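Local coordinates for protein L-cysteine S-thiosulfotransferase subunit SoxA (Paracoccus denitrificans, PDB 2C1D) that is the diheme subunit of a periplasmic cytochrome complex that oxidatively joins thiosulfate to a cysteine of the sulfur carrier SoxYZ, at residues S37-R42 with D48-D53. Numbering follows the deposited sequence.
Sequences SGWHFR and DLERDD. With HEC (heme c), chain J.
Trp39 alone carries the 37-42 side of this contact, its indole met at the pyrrole end by Glu50 and at the benzo end by Arg51, without a hydrogen bond across. It belongs to a 3-10 turn, 38-41, opened by an ST turn in which Trp39 N donates to Ser37 OG (3.0 Å); a type I beta turn, Asp48 to Arg51, at the end of the connecting helix 44-48, faces it. A chi1 of -175° swings the Trp39 ring away from its own N, out to this second turn. CZ2 lies over one guanidinium face of Arg51, the planes 74° apart, while Arg51 NH2 sits 3.4 Å from CH2 at the indole edge. Salt bridges from Arg51 NH1 to Asp48 OD2 (2.8 Å) and from NH2 to Asp5 fix the guanidinium; an alanine here would probably leave both aspartates without their mate and bare the indole edge. Glu50 OE2 comes within 3.6 Å of Trp39 CD1, though its charge is paired with Arg263, which also binds the heme; Trp39 NE1 donates to Arg47 O. Two heme c propionates lie beyond: Gly38 CA is 3.4 Å from O1A, where a side chain would clash, and Arg42 NH1, just after the turn, bonds weakly to O2D of the other (2.8 Å, 124°).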
loop_
_atom_site.group_PDB
_atom_site.type_symbol
_atom_site.label_atom_id
_atom_site.label_comp_id
_atom_site.label_asym_id
_atom_site.label_seq_id
_atom_site.Cartn_x
_atom_site.Cartn_y
_atom_site.Cartn_z
ATOM N N SER A 37 -8.349 -10.365 5.747
ATOM C CA SER A 37 -7.656 -9.329 6.492
ATOM C C SER A 37 -6.159 -9.503 6.308
ATOM O O SER A 37 -5.674 -10.633 6.149
ATOM C CB SER A 37 -7.973 -9.486 7.975
ATOM O OG SER A 37 -7.084 -8.758 8.786
ATOM N N GLY A 38 -5.442 -8.386 6.350
ATOM C CA GLY A 38 -3.991 -8.367 6.439
ATOM C C GLY A 38 -3.381 -9.120 7.607
ATOM O O GLY A 38 -2.223 -9.513 7.544
ATOM N N TRP A 39 -4.161 -9.331 8.672
ATOM C CA TRP A 39 -3.762 -10.167 9.794
ATOM C C TRP A 39 -3.283 -11.560 9.358
ATOM O O TRP A 39 -2.306 -12.090 9.911
ATOM C CB TRP A 39 -4.939 -10.293 10.752
ATOM C CG TRP A 39 -4.704 -11.005 12.027
ATOM C CD1 TRP A 39 -4.187 -10.490 13.189
ATOM C CD2 TRP A 39 -5.054 -12.361 12.314
ATOM N NE1 TRP A 39 -4.188 -11.451 14.173
ATOM C CE2 TRP A 39 -4.721 -12.605 13.669
ATOM C CE3 TRP A 39 -5.632 -13.384 11.578
ATOM C CZ2 TRP A 39 -4.912 -13.858 14.286
ATOM C CZ3 TRP A 39 -5.837 -14.644 12.203
ATOM C CH2 TRP A 39 -5.476 -14.849 13.546
ATOM N N HIS A 40 -3.953 -12.125 8.367
ATOM C CA HIS A 40 -3.623 -13.450 7.862
ATOM C C HIS A 40 -2.235 -13.552 7.243
ATOM O O HIS A 40 -1.712 -14.646 7.129
ATOM C CB HIS A 40 -4.669 -13.937 6.833
ATOM C CG HIS A 40 -5.827 -14.635 7.457
ATOM N ND1 HIS A 40 -5.756 -15.937 7.906
ATOM C CD2 HIS A 40 -7.075 -14.199 7.756
ATOM C CE1 HIS A 40 -6.911 -16.274 8.455
ATOM N NE2 HIS A 40 -7.727 -15.239 8.384
ATOM N N PHE A 41 -1.658 -12.435 6.822
ATOM C CA PHE A 41 -0.346 -12.431 6.172
ATOM C C PHE A 41 0.782 -12.050 7.126
ATOM O O PHE A 41 1.933 -11.905 6.716
ATOM C CB PHE A 41 -0.389 -11.454 4.998
ATOM C CG PHE A 41 -1.435 -11.793 3.984
ATOM C CD1 PHE A 41 -2.730 -11.361 4.142
ATOM C CD2 PHE A 41 -1.118 -12.543 2.860
ATOM C CE1 PHE A 41 -3.696 -11.686 3.223
ATOM C CE2 PHE A 41 -2.086 -12.854 1.922
ATOM C CZ PHE A 41 -3.366 -12.445 2.106
ATOM N N ARG A 42 0.471 -11.888 8.407
ATOM C CA ARG A 42 1.500 -11.537 9.370
ATOM C C ARG A 42 2.062 -12.787 10.047
ATOM O O ARG A 42 1.415 -13.829 10.038
ATOM C CB ARG A 42 0.919 -10.562 10.397
ATOM C CG ARG A 42 0.159 -9.396 9.776
ATOM C CD ARG A 42 1.030 -8.278 9.254
ATOM N NE ARG A 42 1.882 -8.618 8.105
ATOM C CZ ARG A 42 1.560 -8.438 6.827
ATOM N NH1 ARG A 42 0.363 -7.981 6.486
ATOM N NH2 ARG A 42 2.445 -8.716 5.872
ATOM N N ASP A 48 -0.468 -12.420 17.240
ATOM C CA ASP A 48 -0.791 -12.551 18.666
ATOM C C ASP A 48 -1.035 -11.189 19.319
ATOM O O ASP A 48 -1.829 -11.089 20.247
ATOM C CB ASP A 48 0.307 -13.339 19.416
ATOM C CG ASP A 48 0.182 -14.860 19.218
ATOM O OD1 ASP A 48 0.986 -15.656 19.798
ATOM O OD2 ASP A 48 -0.703 -15.394 18.526
ATOM N N LEU A 49 -0.369 -10.145 18.826
ATOM C CA LEU A 49 -0.571 -8.802 19.381
ATOM C C LEU A 49 -1.992 -8.266 19.225
ATOM O O LEU A 49 -2.387 -7.367 19.940
ATOM C CB LEU A 49 0.390 -7.815 18.757
ATOM C CG LEU A 49 1.846 -8.141 19.062
ATOM C CD1 LEU A 49 2.697 -7.170 18.322
ATOM C CD2 LEU A 49 2.103 -8.082 20.568
ATOM N N GLU A 50 -2.754 -8.803 18.291
ATOM C CA GLU A 50 -4.126 -8.326 18.087
ATOM C C GLU A 50 -5.146 -9.192 18.830
ATOM O O GLU A 50 -6.329 -8.812 18.916
ATOM C CB GLU A 50 -4.440 -8.279 16.590
ATOM C CG GLU A 50 -5.701 -7.524 16.255
ATOM C CD GLU A 50 -5.828 -7.160 14.780
ATOM O OE1 GLU A 50 -6.982 -6.969 14.338
ATOM O OE2 GLU A 50 -4.801 -7.047 14.061
ATOM N N ARG A 51 -4.696 -10.356 19.340
ATOM C CA ARG A 51 -5.587 -11.366 19.940
ATOM C C ARG A 51 -6.167 -10.993 21.279
ATOM O O ARG A 51 -7.129 -11.620 21.708
ATOM C CB ARG A 51 -4.892 -12.703 20.183
ATOM C CG ARG A 51 -4.455 -13.369 18.958
ATOM C CD ARG A 51 -3.800 -14.735 19.179
ATOM N NE ARG A 51 -4.501 -15.560 18.236
ATOM C CZ ARG A 51 -4.042 -16.061 17.131
ATOM N NH1 ARG A 51 -2.770 -16.031 16.797
ATOM N NH2 ARG A 51 -4.906 -16.699 16.381
ATOM N N ASP A 52 -5.552 -10.042 21.968
ATOM C CA ASP A 52 -6.182 -9.508 23.154
ATOM C C ASP A 52 -5.782 -8.089 23.487
ATOM O O ASP A 52 -4.645 -7.661 23.287
ATOM C CB ASP A 52 -5.934 -10.411 24.344
ATOM C CG ASP A 52 -4.538 -10.391 24.761
ATOM O OD1 ASP A 52 -3.722 -11.019 24.059
ATOM O OD2 ASP A 52 -4.175 -9.717 25.749
ATOM N N ASP A 53 -6.746 -7.363 24.031
ATOM C CA ASP A 53 -6.598 -5.946 24.265
ATOM C C ASP A 53 -5.486 -5.605 25.219
ATOM O O ASP A 53 -4.902 -4.533 25.099
ATOM C CB ASP A 53 -7.909 -5.381 24.795
ATOM C CG ASP A 53 -9.009 -5.364 23.729
ATOM O OD1 ASP A 53 -8.710 -5.605 22.541
ATOM O OD2 ASP A 53 -10.194 -5.132 24.004
HETATM FE FE HEC J . 0.248 -1.310 -0.506
HETATM C CHA HEC J . 0.477 -2.482 2.695
HETATM C CHB HEC J . -2.913 -0.108 0.249
HETATM C CHC HEC J . 0.026 0.002 -3.609
HETATM C CHD HEC J . 3.109 -2.917 -1.384
HETATM N NA HEC J . -0.998 -1.309 1.185
HETATM C C1A HEC J . -0.691 -1.853 2.398
HETATM C C2A HEC J . -1.814 -1.662 3.276
HETATM C C3A HEC J . -2.757 -0.990 2.579
HETATM C C4A HEC J . -2.256 -0.767 1.252
HETATM C CMA HEC J . -4.128 -0.523 3.063
HETATM C CAA HEC J . -1.913 -2.135 4.747
HETATM C CBA HEC J . -2.732 -3.437 4.796
HETATM C CGA HEC J . -2.928 -3.913 6.231
HETATM O O1A HEC J . -3.579 -4.968 6.411
HETATM O O2A HEC J . -2.418 -3.258 7.200
HETATM N NB HEC J . -1.144 -0.276 -1.471
HETATM C C1B HEC J . -2.362 0.175 -0.987
HETATM C C2B HEC J . -2.945 1.042 -1.962
HETATM C C3B HEC J . -2.154 1.064 -3.029
HETATM C C4B HEC J . -0.998 0.266 -2.728
HETATM C CMB HEC J . -4.313 1.713 -1.813
HETATM C CAB HEC J . -2.390 1.865 -4.328
HETATM C CBB HEC J . -2.463 3.207 -4.072
HETATM N NC HEC J . 1.373 -1.447 -2.209
HETATM C C1C HEC J . 1.084 -0.841 -3.392
HETATM C C2C HEC J . 2.136 -1.141 -4.344
HETATM C C3C HEC J . 3.006 -1.966 -3.731
HETATM C C4C HEC J . 2.508 -2.162 -2.375
HETATM C CMC HEC J . 2.122 -0.580 -5.784
HETATM C CAC HEC J . 4.323 -2.670 -4.206
HETATM C CBC HEC J . 5.268 -2.091 -4.960
HETATM N ND HEC J . 1.557 -2.470 0.473
HETATM C C1D HEC J . 2.703 -3.037 -0.091
HETATM C C2D HEC J . 3.426 -3.783 0.920
HETATM C C3D HEC J . 2.611 -3.631 2.181
HETATM C C4D HEC J . 1.479 -2.811 1.812
HETATM C CMD HEC J . 4.743 -4.567 0.772
HETATM C CAD HEC J . 2.887 -4.262 3.567
HETATM C CBD HEC J . 2.462 -5.742 3.504
HETATM C CGD HEC J . 0.959 -5.920 3.430
HETATM O O1D HEC J . 0.364 -6.017 2.335
HETATM O O2D HEC J . 0.297 -5.980 4.469
#